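Side-chain contacts in cytochrome C-type biogenesis protein ccmF (Thermus thermophilus, PDB 6ZMQ), which binds heme and probably acts as the membrane-bound lyase that attaches it to apocytochrome c during cytochrome c maturation: residues Ser35-Gly40 against Arg58-Pro63; Gly112-Trp117 against Gly154-Ile159; Phe146-Phe151 against Leu330-Phe335. One frame throughout, in Å; residues are numbered along the deposited sequence.

Contact 1 (Ser35-Gly40 against Arg58-Pro63)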
loop_
_atom_site.group_PDB
_atom_site.type_symbol
_atom_site.label_atom_id
_atom_site.label_comp_id
_atom_site.label_asym_id
_atom_site.label_seq_id
_atom_site.Cartn_x
_atom_site.Cartn_y
_atom_site.Cartn_z
ATOM N N SER A 35 21.332 -14.406 11.701
ATOM C CA SER A 35 21.409 -13.134 10.994
ATOM C C SER A 35 22.537 -12.241 11.513
ATOM O O SER A 35 23.121 -11.474 10.736
ATOM C CB SER A 35 20.059 -12.430 11.046
ATOM O OG SER A 35 19.010 -13.360 10.820
ATOM N N LEU A 36 22.861 -12.323 12.815
ATOM C CA LEU A 36 24.003 -11.593 13.368
ATOM C C LEU A 36 25.314 -12.073 12.778
ATOM O O LEU A 36 26.171 -11.265 12.395
ATOM C CB LEU A 36 24.062 -11.734 14.888
ATOM C CG LEU A 36 23.540 -10.672 15.855
ATOM C CD1 LEU A 36 23.482 -11.247 17.278
ATOM C CD2 LEU A 36 24.375 -9.396 15.788
ATOM N N LEU A 37 25.499 -13.392 12.707
ATOM C CA LEU A 37 26.762 -13.861 12.162
ATOM C C LEU A 37 26.762 -13.758 10.634
ATOM O O LEU A 37 27.832 -13.645 10.031
ATOM C CB LEU A 37 27.049 -15.267 12.694
ATOM C CG LEU A 37 28.371 -15.968 12.370
ATOM C CD1 LEU A 37 29.314 -15.775 13.551
ATOM C CD2 LEU A 37 28.188 -17.461 12.155
ATOM N N GLY A 38 25.578 -13.710 10.003
ATOM C CA GLY A 38 25.508 -13.373 8.587
ATOM C C GLY A 38 25.935 -11.947 8.300
ATOM O O GLY A 38 26.671 -11.695 7.343
ATOM N N LEU A 39 25.516 -11.005 9.152
ATOM C CA LEU A 39 25.980 -9.623 9.054
ATOM C C LEU A 39 27.477 -9.514 9.334
ATOM O O LEU A 39 28.178 -8.769 8.635
ATOM C CB LEU A 39 25.142 -8.749 10.004
ATOM C CG LEU A 39 25.186 -7.251 10.362
ATOM C CD1 LEU A 39 26.175 -7.018 11.525
ATOM C CD2 LEU A 39 25.485 -6.316 9.180
ATOM N N GLY A 40 27.994 -10.310 10.276
ATOM C CA GLY A 40 29.427 -10.284 10.562
ATOM C C GLY A 40 30.295 -10.873 9.459
ATOM O O GLY A 40 31.333 -10.301 9.105
ATOM N N ARG A 58 26.131 -16.311 2.671
ATOM C CA ARG A 58 25.245 -17.074 1.788
ATOM C C ARG A 58 24.911 -18.456 2.334
ATOM O O ARG A 58 24.042 -19.136 1.785
ATOM C CB ARG A 58 25.865 -17.251 0.400
ATOM C CG ARG A 58 25.885 -16.039 -0.508
ATOM C CD ARG A 58 26.226 -16.497 -1.911
ATOM N NE ARG A 58 26.350 -15.413 -2.872
ATOM C CZ ARG A 58 26.774 -15.573 -4.122
ATOM N NH1 ARG A 58 26.715 -14.570 -4.979
ATOM N NH2 ARG A 58 27.200 -16.760 -4.534
ATOM N N ALA A 59 25.679 -18.959 3.295
ATOM C CA ALA A 59 25.294 -20.210 3.924
ATOM C C ALA A 59 24.224 -20.007 4.985
ATOM O O ALA A 59 23.471 -20.942 5.268
ATOM C CB ALA A 59 26.516 -20.909 4.526
ATOM N N LEU A 60 24.145 -18.817 5.582
ATOM C CA LEU A 60 23.206 -18.603 6.682
ATOM C C LEU A 60 21.855 -18.005 6.274
ATOM O O LEU A 60 21.052 -17.691 7.158
ATOM C CB LEU A 60 23.835 -17.722 7.758
ATOM C CG LEU A 60 25.121 -18.232 8.399
ATOM C CD1 LEU A 60 25.942 -17.046 8.755
ATOM C CD2 LEU A 60 24.824 -19.060 9.645
ATOM N N VAL A 61 21.570 -17.848 4.979
ATOM C CA VAL A 61 20.276 -17.294 4.571
ATOM C C VAL A 61 19.155 -18.309 4.781
ATOM O O VAL A 61 18.055 -17.958 5.222
ATOM C CB VAL A 61 20.321 -16.798 3.113
ATOM C CG1 VAL A 61 20.949 -15.412 3.032
ATOM C CG2 VAL A 61 21.088 -17.762 2.259
ATOM N N PHE A 62 19.410 -19.572 4.440
ATOM C CA PHE A 62 18.438 -20.640 4.674
ATOM C C PHE A 62 18.188 -20.940 6.163
ATOM O O PHE A 62 17.005 -21.051 6.539
ATOM C CB PHE A 62 18.869 -21.868 3.849
ATOM C CG PHE A 62 17.757 -22.820 3.510
ATOM C CD1 PHE A 62 16.712 -22.431 2.679
ATOM C CD2 PHE A 62 17.785 -24.128 3.993
ATOM C CE1 PHE A 62 15.701 -23.322 2.355
ATOM C CE2 PHE A 62 16.780 -25.023 3.684
ATOM C CZ PHE A 62 15.734 -24.621 2.859
ATOM N N PRO A 63 19.200 -21.050 7.064
ATOM C CA PRO A 63 18.851 -21.257 8.488
ATOM C C PRO A 63 18.163 -20.086 9.187
ATOM O O PRO A 63 17.344 -20.327 10.088
ATOM C CB PRO A 63 20.212 -21.553 9.130
ATOM C CG PRO A 63 20.974 -22.197 8.083
ATOM C CD PRO A 63 20.643 -21.356 6.894
#
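Ser35 OG, hydrogen-bonded to Ala31 O and weakly to Gln149 NE2 of helix 135-157, sits just behind the face of helix 20-47 on which Leu60 rests, touching Leu37 and Gly38 with a single methyl group. That methyl, CD1, lies 3.6 Å from Gly38 N and 3.7 Å from Gly38 CA, so the leucine meets bare backbone. Glycine carries no side chain to hold it off, and the CA atoms of Gly38 and Leu60 come within 6.0 Å of each other. Leu60 stands at the N-cap of helix 61-81, where its aliphatic side chain offers no polar group to the first turn. Its CG is placed beside the backbone N and anti to the carbonyl carbon (chi1 -59°), an orientation that carries CD1 across to the neighbouring helix. Leu37 flanks the glycine and swings its CG beside its own carbonyl carbon. From there its CD2 reaches CD1 of Leu60 at 4.1 Å, and the two side chains slant across each other. Phe34, one turn back on helix 20-47, touches Leu60 as well and also meets Pro63. The contact thus joins helix 20-47 to helix 61-81, two successive predicted membrane-spanning helices, with the short helix 51-57 between them. Their association here rests on van der Waals contact, with no hydrogen bond between the segments: one Leu60 methyl lies against the backbone of Gly38 and the CD2 methyl of Leu37. Gly38 is buried, whereas Leu37, on the surface, may face lipid.

Contact 2 (Gly112-Trp117 against Gly154-Ile159). With PTY (phosphatidylethanolamine), chain E.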
loop_
_atom_site.group_PDB
_atom_site.type_symbol
_atom_site.label_atom_id
_atom_site.label_comp_id
_atom_site.label_asym_id
_atom_site.label_seq_id
_atom_site.Cartn_x
_atom_site.Cartn_y
_atom_site.Cartn_z
ATOM N N GLY A 112 3.365 -10.201 17.095
ATOM C CA GLY A 112 3.152 -11.167 16.028
ATOM C C GLY A 112 3.304 -10.571 14.641
ATOM O O GLY A 112 3.783 -11.245 13.719
ATOM N N SER A 113 2.941 -9.295 14.477
ATOM C CA SER A 113 3.075 -8.673 13.165
ATOM C C SER A 113 4.530 -8.380 12.831
ATOM O O SER A 113 4.920 -8.468 11.664
ATOM C CB SER A 113 2.230 -7.406 13.070
ATOM O OG SER A 113 2.554 -6.477 14.083
ATOM N N ILE A 114 5.360 -8.060 13.832
ATOM C CA ILE A 114 6.775 -7.917 13.496
ATOM C C ILE A 114 7.432 -9.285 13.329
ATOM O O ILE A 114 8.444 -9.391 12.627
ATOM C CB ILE A 114 7.551 -7.017 14.483
ATOM C CG1 ILE A 114 7.317 -7.387 15.937
ATOM C CG2 ILE A 114 7.178 -5.563 14.283
ATOM C CD1 ILE A 114 8.489 -7.088 16.848
ATOM N N LEU A 115 6.848 -10.354 13.897
ATOM C CA LEU A 115 7.307 -11.704 13.543
ATOM C C LEU A 115 6.995 -12.042 12.078
ATOM O O LEU A 115 7.856 -12.567 11.363
ATOM C CB LEU A 115 6.702 -12.747 14.489
ATOM C CG LEU A 115 7.011 -14.248 14.287
ATOM C CD1 LEU A 115 8.487 -14.534 13.964
ATOM C CD2 LEU A 115 6.577 -15.071 15.493
ATOM N N LEU A 116 5.782 -11.732 11.612
ATOM C CA LEU A 116 5.440 -11.976 10.204
ATOM C C LEU A 116 6.245 -11.061 9.276
ATOM O O LEU A 116 6.626 -11.456 8.167
ATOM C CB LEU A 116 3.925 -11.801 10.004
ATOM C CG LEU A 116 3.152 -12.096 8.702
ATOM C CD1 LEU A 116 3.117 -10.941 7.690
ATOM C CD2 LEU A 116 3.715 -13.355 8.027
ATOM N N TRP A 117 6.540 -9.851 9.754
ATOM C CA TRP A 117 7.353 -8.872 9.041
ATOM C C TRP A 117 8.787 -9.362 8.859
ATOM O O TRP A 117 9.341 -9.311 7.750
ATOM C CB TRP A 117 7.316 -7.579 9.850
ATOM C CG TRP A 117 7.682 -6.362 9.146
ATOM C CD1 TRP A 117 8.192 -6.268 7.895
ATOM C CD2 TRP A 117 7.571 -5.024 9.640
ATOM N NE1 TRP A 117 8.403 -4.964 7.576
ATOM C CE2 TRP A 117 8.028 -4.173 8.625
ATOM C CE3 TRP A 117 7.122 -4.464 10.840
ATOM C CZ2 TRP A 117 8.077 -2.796 8.771
ATOM C CZ3 TRP A 117 7.154 -3.088 10.982
ATOM C CH2 TRP A 117 7.619 -2.269 9.944
ATOM N N GLY A 154 16.148 -8.394 16.856
ATOM C CA GLY A 154 16.510 -7.682 18.072
ATOM C C GLY A 154 15.334 -6.957 18.702
ATOM O O GLY A 154 15.072 -7.110 19.898
ATOM N N VAL A 155 14.554 -6.228 17.888
ATOM C CA VAL A 155 13.391 -5.492 18.391
ATOM C C VAL A 155 12.250 -6.454 18.725
ATOM O O VAL A 155 11.226 -6.055 19.286
ATOM C CB VAL A 155 12.951 -4.411 17.377
ATOM C CG1 VAL A 155 12.026 -4.962 16.281
ATOM C CG2 VAL A 155 12.327 -3.204 18.067
ATOM N N MET A 156 12.347 -7.696 18.249
ATOM C CA MET A 156 11.448 -8.753 18.682
ATOM C C MET A 156 11.959 -9.470 19.933
ATOM O O MET A 156 11.182 -10.133 20.621
ATOM C CB MET A 156 11.270 -9.746 17.538
ATOM C CG MET A 156 9.979 -10.551 17.526
ATOM S SD MET A 156 10.035 -11.689 16.126
ATOM C CE MET A 156 10.631 -10.615 14.809
ATOM N N ALA A 157 13.267 -9.423 20.211
ATOM C CA ALA A 157 13.779 -10.200 21.334
ATOM C C ALA A 157 13.990 -9.407 22.617
ATOM O O ALA A 157 13.538 -9.865 23.672
ATOM C CB ALA A 157 15.104 -10.876 20.972
ATOM N N THR A 158 14.632 -8.235 22.580
ATOM C CA THR A 158 14.876 -7.548 23.852
ATOM C C THR A 158 13.635 -6.762 24.275
ATOM O O THR A 158 13.300 -6.701 25.462
ATOM C CB THR A 158 16.139 -6.659 23.806
ATOM O OG1 THR A 158 16.253 -5.931 25.037
ATOM C CG2 THR A 158 16.161 -5.659 22.632
ATOM N N ILE A 159 12.946 -6.174 23.309
ATOM C CA ILE A 159 11.687 -5.475 23.487
ATOM C C ILE A 159 10.688 -6.266 22.651
ATOM O O ILE A 159 11.123 -7.114 21.867
ATOM C CB ILE A 159 11.868 -4.001 23.045
ATOM C CG1 ILE A 159 11.122 -3.005 23.921
ATOM C CG2 ILE A 159 11.542 -3.770 21.585
ATOM C CD1 ILE A 159 11.382 -1.593 23.443
HETATM C C1 PTY E . 15.094 2.039 25.589
HETATM C C2 PTY E . 12.002 6.072 30.629
HETATM C C3 PTY E . 11.821 6.114 29.112
HETATM O O4 PTY E . 14.428 0.823 25.407
HETATM C C5 PTY E . 13.335 3.759 24.998
HETATM C C6 PTY E . 14.667 3.108 24.578
HETATM O O7 PTY E . 14.613 2.593 23.258
HETATM C C8 PTY E . 15.751 2.833 22.448
HETATM O O10 PTY E . 16.703 3.356 22.920
HETATM C C11 PTY E . 15.789 2.441 20.957
HETATM C C12 PTY E . 17.186 2.623 20.323
HETATM C C13 PTY E . 17.138 2.810 18.791
HETATM C C14 PTY E . 18.210 2.009 18.031
HETATM C C15 PTY E . 17.726 1.574 16.638
HETATM C C16 PTY E . 18.863 1.454 15.607
HETATM C C17 PTY E . 18.932 0.027 15.036
HETATM C C18 PTY E . 19.485 -0.030 13.604
HETATM C C19 PTY E . 19.734 -1.485 13.185
HETATM C C20 PTY E . 20.600 -1.549 11.919
HETATM C C21 PTY E . 21.323 -2.897 11.815
HETATM C C22 PTY E . 22.760 -2.713 11.310
HETATM C C23 PTY E . 22.793 -2.607 9.781
HETATM C C24 PTY E . 24.240 -2.570 9.275
HETATM C C25 PTY E . 24.314 -2.685 7.750
HETATM C C26 PTY E . 24.959 -1.430 7.158
HETATM C C27 PTY E . 25.840 -1.787 5.961
HETATM C C28 PTY E . 26.043 -0.528 5.122
HETATM C C29 PTY E . 27.315 -0.627 4.288
HETATM C C30 PTY E . 15.171 -0.267 25.879
HETATM C C31 PTY E . 16.279 -0.857 25.007
HETATM O O30 PTY E . 14.956 -0.719 26.955
HETATM C C32 PTY E . 15.723 -1.152 23.612
HETATM C C33 PTY E . 16.840 -1.499 22.625
HETATM C C34 PTY E . 16.226 -2.018 21.322
HETATM C C35 PTY E . 17.326 -2.299 20.296
HETATM C C36 PTY E . 16.894 -3.391 19.315
HETATM C C37 PTY E . 18.128 -4.132 18.800
HETATM C C38 PTY E . 18.229 -3.975 17.283
HETATM C C39 PTY E . 19.557 -4.527 16.760
HETATM C C40 PTY E . 20.485 -3.367 16.397
HETATM C C41 PTY E . 21.678 -3.851 15.570
HETATM C C42 PTY E . 22.847 -4.189 16.494
HETATM C C43 PTY E . 24.153 -4.118 15.707
HETATM C C44 PTY E . 24.621 -5.540 15.416
HETATM P P1 PTY E . 13.327 4.696 27.505
HETATM O O11 PTY E . 12.072 4.848 28.567
HETATM O O12 PTY E . 13.611 6.038 26.876
HETATM O O13 PTY E . 14.544 4.274 28.291
HETATM O O14 PTY E . 13.015 3.547 26.353
HETATM N N1 PTY E . 13.011 7.041 31.019
#
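Met156 reaches across an antiparallel helical hairpin, formed by helices 110-129 and 135-157, to lie against Ile114 and Leu115. Its chain is extended as far as the sulfur, with chi2 at -178°, and then bends at chi3 (-45°), turning the terminal methyl onto the backbone of the facing helix. There CE lies 3.7 Å from Leu115 CA and also meets the carbonyl oxygen of Ile114. The sulfur packs at the base of the Leu115 side chain, 3.9 Å from CB, and the two chains lie nearly perpendicular. Ile114 points back toward helix 135-157 as the methionine points out from it. Its CG1 occupies the crowded position between backbone N and carbonyl carbon (chi1 49°), which sends CD1 into the junction between Met156 and Val155. CD1 there touches Met156 CG at 3.8 Å and Val155 CG1 at 4.2 Å. The interlocking is buried and mostly hydrocarbon, with methyl groups also resting against backbone carbonyl oxygens; no hydrogen bond links the segments. Leu115 is backed by Ala71 and Leu75 of helix 61-81, while Pro162, in the loop that follows, also touches Met156. Toward the end of helix 135-157, Gly154 O accepts hydrogen bonds from both Ala157 N and Thr158 N. The same turn borders phosphatidylethanolamine: Gly154 and Val155 lie against C36, and Thr158 CG2 is 3.9 Å from the acyl carbon C34.

Contact 3 (Phe146-Phe151 against Leu330-Phe335). With PTY (phosphatidylethanolamine), chain E.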
loop_
_atom_site.group_PDB
_atom_site.type_symbol
_atom_site.label_atom_id
_atom_site.label_comp_id
_atom_site.label_asym_id
_atom_site.label_seq_id
_atom_site.Cartn_x
_atom_site.Cartn_y
_atom_site.Cartn_z
ATOM N N PHE A 146 20.905 -8.603 6.156
ATOM C CA PHE A 146 21.072 -9.227 7.462
ATOM C C PHE A 146 21.001 -8.200 8.588
ATOM O O PHE A 146 20.593 -8.544 9.695
ATOM C CB PHE A 146 22.406 -9.973 7.546
ATOM C CG PHE A 146 22.368 -11.378 6.984
ATOM C CD1 PHE A 146 21.515 -12.318 7.516
ATOM C CD2 PHE A 146 23.265 -11.790 6.004
ATOM C CE1 PHE A 146 21.492 -13.615 7.038
ATOM C CE2 PHE A 146 23.252 -13.083 5.511
ATOM C CZ PHE A 146 22.364 -14.003 6.039
ATOM N N GLY A 147 21.372 -6.943 8.319
ATOM C CA GLY A 147 21.164 -5.880 9.296
ATOM C C GLY A 147 19.702 -5.592 9.579
ATOM O O GLY A 147 19.318 -5.350 10.727
ATOM N N ILE A 148 18.876 -5.575 8.522
ATOM C CA ILE A 148 17.431 -5.352 8.686
ATOM C C ILE A 148 16.806 -6.495 9.482
ATOM O O ILE A 148 15.987 -6.279 10.391
ATOM C CB ILE A 148 16.749 -5.189 7.314
ATOM C CG1 ILE A 148 17.221 -3.921 6.604
ATOM C CG2 ILE A 148 15.235 -5.103 7.446
ATOM C CD1 ILE A 148 16.798 -3.876 5.148
ATOM N N GLN A 149 17.217 -7.730 9.161
ATOM C CA GLN A 149 16.775 -8.908 9.911
ATOM C C GLN A 149 17.219 -8.848 11.369
ATOM O O GLN A 149 16.463 -9.231 12.272
ATOM C CB GLN A 149 17.326 -10.182 9.271
ATOM C CG GLN A 149 16.856 -10.491 7.868
ATOM C CD GLN A 149 17.406 -11.816 7.374
ATOM O OE1 GLN A 149 17.400 -12.089 6.186
ATOM N NE2 GLN A 149 17.895 -12.638 8.293
ATOM N N VAL A 150 18.450 -8.376 11.609
ATOM C CA VAL A 150 18.971 -8.229 12.967
ATOM C C VAL A 150 18.189 -7.171 13.736
ATOM O O VAL A 150 17.899 -7.357 14.923
ATOM C CB VAL A 150 20.492 -7.952 12.923
ATOM C CG1 VAL A 150 21.008 -7.191 14.137
ATOM C CG2 VAL A 150 21.210 -9.252 12.856
ATOM N N PHE A 151 17.762 -6.089 13.061
ATOM C CA PHE A 151 16.908 -5.101 13.729
ATOM C C PHE A 151 15.551 -5.684 14.091
ATOM O O PHE A 151 15.061 -5.452 15.197
ATOM C CB PHE A 151 16.673 -3.840 12.898
ATOM C CG PHE A 151 15.725 -2.866 13.585
ATOM C CD1 PHE A 151 16.071 -2.291 14.804
ATOM C CD2 PHE A 151 14.465 -2.604 13.067
ATOM C CE1 PHE A 151 15.204 -1.418 15.457
ATOM C CE2 PHE A 151 13.590 -1.734 13.713
ATOM C CZ PHE A 151 13.963 -1.143 14.910
ATOM N N LEU A 330 12.199 4.655 14.991
ATOM C CA LEU A 330 12.690 5.977 14.608
ATOM C C LEU A 330 14.200 5.964 14.391
ATOM O O LEU A 330 14.694 6.545 13.415
ATOM C CB LEU A 330 12.288 7.003 15.674
ATOM C CG LEU A 330 12.664 8.484 15.561
ATOM C CD1 LEU A 330 11.481 9.344 15.956
ATOM C CD2 LEU A 330 13.847 8.805 16.465
ATOM N N GLY A 331 14.939 5.282 15.279
ATOM C CA GLY A 331 16.374 5.111 15.080
ATOM C C GLY A 331 16.724 4.305 13.841
ATOM O O GLY A 331 17.700 4.606 13.148
ATOM N N PHE A 332 15.910 3.292 13.531
ATOM C CA PHE A 332 16.112 2.489 12.325
ATOM C C PHE A 332 15.863 3.311 11.059
ATOM O O PHE A 332 16.619 3.200 10.082
ATOM C CB PHE A 332 15.196 1.263 12.364
ATOM C CG PHE A 332 15.445 0.279 11.254
ATOM C CD1 PHE A 332 16.734 -0.079 10.891
ATOM C CD2 PHE A 332 14.385 -0.259 10.546
ATOM C CE1 PHE A 332 16.953 -0.987 9.853
ATOM C CE2 PHE A 332 14.590 -1.155 9.500
ATOM C CZ PHE A 332 15.875 -1.520 9.155
ATOM N N PHE A 333 14.798 4.131 11.061
ATOM C CA PHE A 333 14.472 5.024 9.944
ATOM C C PHE A 333 15.582 6.040 9.697
ATOM O O PHE A 333 15.960 6.304 8.542
ATOM C CB PHE A 333 13.140 5.733 10.243
ATOM C CG PHE A 333 12.760 6.823 9.251
ATOM C CD1 PHE A 333 12.117 6.489 8.068
ATOM C CD2 PHE A 333 13.011 8.175 9.513
ATOM C CE1 PHE A 333 11.746 7.467 7.152
ATOM C CE2 PHE A 333 12.654 9.153 8.595
ATOM C CZ PHE A 333 12.019 8.796 7.414
ATOM N N LEU A 334 16.063 6.660 10.788
ATOM C CA LEU A 334 17.174 7.605 10.731
ATOM C C LEU A 334 18.432 6.950 10.178
ATOM O O LEU A 334 19.129 7.545 9.344
ATOM C CB LEU A 334 17.440 8.166 12.130
ATOM C CG LEU A 334 16.585 9.342 12.600
ATOM C CD1 LEU A 334 16.939 9.750 14.025
ATOM C CD2 LEU A 334 16.760 10.505 11.654
ATOM N N PHE A 335 18.697 5.702 10.594
ATOM C CA PHE A 335 19.835 4.937 10.087
ATOM C C PHE A 335 19.717 4.666 8.589
ATOM O O PHE A 335 20.692 4.849 7.847
ATOM C CB PHE A 335 19.952 3.632 10.888
ATOM C CG PHE A 335 21.026 2.695 10.404
ATOM C CD1 PHE A 335 22.345 2.885 10.791
ATOM C CD2 PHE A 335 20.717 1.620 9.570
ATOM C CE1 PHE A 335 23.339 2.032 10.350
ATOM C CE2 PHE A 335 21.704 0.773 9.120
ATOM C CZ PHE A 335 23.017 0.977 9.513
HETATM C C1 PTY E . 15.094 2.039 25.589
HETATM C C2 PTY E . 12.002 6.072 30.629
HETATM C C3 PTY E . 11.821 6.114 29.112
HETATM O O4 PTY E . 14.428 0.823 25.407
HETATM C C5 PTY E . 13.335 3.759 24.998
HETATM C C6 PTY E . 14.667 3.108 24.578
HETATM O O7 PTY E . 14.613 2.593 23.258
HETATM C C8 PTY E . 15.751 2.833 22.448
HETATM O O10 PTY E . 16.703 3.356 22.920
HETATM C C11 PTY E . 15.789 2.441 20.957
HETATM C C12 PTY E . 17.186 2.623 20.323
HETATM C C13 PTY E . 17.138 2.810 18.791
HETATM C C14 PTY E . 18.210 2.009 18.031
HETATM C C15 PTY E . 17.726 1.574 16.638
HETATM C C16 PTY E . 18.863 1.454 15.607
HETATM C C17 PTY E . 18.932 0.027 15.036
HETATM C C18 PTY E . 19.485 -0.030 13.604
HETATM C C19 PTY E . 19.734 -1.485 13.185
HETATM C C20 PTY E . 20.600 -1.549 11.919
HETATM C C21 PTY E . 21.323 -2.897 11.815
HETATM C C22 PTY E . 22.760 -2.713 11.310
HETATM C C23 PTY E . 22.793 -2.607 9.781
HETATM C C24 PTY E . 24.240 -2.570 9.275
HETATM C C25 PTY E . 24.314 -2.685 7.750
HETATM C C26 PTY E . 24.959 -1.430 7.158
HETATM C C27 PTY E . 25.840 -1.787 5.961
HETATM C C28 PTY E . 26.043 -0.528 5.122
HETATM C C29 PTY E . 27.315 -0.627 4.288
HETATM C C30 PTY E . 15.171 -0.267 25.879
HETATM C C31 PTY E . 16.279 -0.857 25.007
HETATM O O30 PTY E . 14.956 -0.719 26.955
HETATM C C32 PTY E . 15.723 -1.152 23.612
HETATM C C33 PTY E . 16.840 -1.499 22.625
HETATM C C34 PTY E . 16.226 -2.018 21.322
HETATM C C35 PTY E . 17.326 -2.299 20.296
HETATM C C36 PTY E . 16.894 -3.391 19.315
HETATM C C37 PTY E . 18.128 -4.132 18.800
HETATM C C38 PTY E . 18.229 -3.975 17.283
HETATM C C39 PTY E . 19.557 -4.527 16.760
HETATM C C40 PTY E . 20.485 -3.367 16.397
HETATM C C41 PTY E . 21.678 -3.851 15.570
HETATM C C42 PTY E . 22.847 -4.189 16.494
HETATM C C43 PTY E . 24.153 -4.118 15.707
HETATM C C44 PTY E . 24.621 -5.540 15.416
HETATM P P1 PTY E . 13.327 4.696 27.505
HETATM O O11 PTY E . 12.072 4.848 28.567
HETATM O O12 PTY E . 13.611 6.038 26.876
HETATM O O13 PTY E . 14.544 4.274 28.291
HETATM O O14 PTY E . 13.015 3.547 26.353
HETATM N N1 PTY E . 13.011 7.041 31.019
#
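Phe151 and Phe332 form an offset stack between helices 135-157 and 325-345, which run antiparallel in the transmembrane helix bundle. The ring centroids are 4.4 Å apart and the planes are inclined by 22°. Over one face of the Phe151 ring sits CB of Phe332, 3.8 Å from the centroid and only 18° off the normal, so a CH-pi contact accompanies the stack. Over one face of the Phe332 ring, displaced toward its rim, comes CD2 of Phe151. The edge of the Phe332 ring is taken by Ile148, whose CG1 lies near the ring plane, 3.8 Å from CZ; its CG2 also touches CZ, and this side chain stands nearly perpendicular to the phenylalanine. Both phenylalanine CB atoms point toward the other helix, and CG anti to the backbone N (chi1 177° in Phe151) extends each ring in that direction. Phe329, one turn before Phe332, adds an edge-to-face contact to Phe151, and helix 288-307 closes in with Phe299 on Ile148 and Leu303 on Phe332. The pair forms part of the phosphatidylethanolamine pocket. One acyl chain passes obliquely by both stacked rings, with C17 3.7 Å from Phe151 CD1 and C18 3.9 Å from Phe332 CD1. It continues past Gly147, where the missing side chain lets the lipid reach the backbone. The second chain touches Phe151 as well as Val150, whose CG1 is 3.7 Å from C41. No hydrogen bond joins the segments; aromatic overlap and hydrocarbon packing hold them. On the first chain C20, just before the carbon at Gly147, lies over one face of the Phe335 ring; farther along, C23 is 3.6 Å from Phe335 CZ.

In the fold
Helix 135-157 ties the three contacts together. It supplies one segment each to contacts 2 and 3, whose centres are 12 Å apart, and leans on helix 20-47 of contact 1. Contacts 1 and 3, with centres 16 Å apart, touch directly: Ser35 OG lies 2.9 Å from Gln149 NE2, and Gly38 C lies 3.5 Å from Phe146 CD2. Contacts 1 and 2 do not touch, their nearest atoms being about 8 Å apart. One phosphatidylethanolamine pocket draws residues from all three, Leu36 and Leu39 in contact 1 among them, whereas the heme-binding residues lie away from this group.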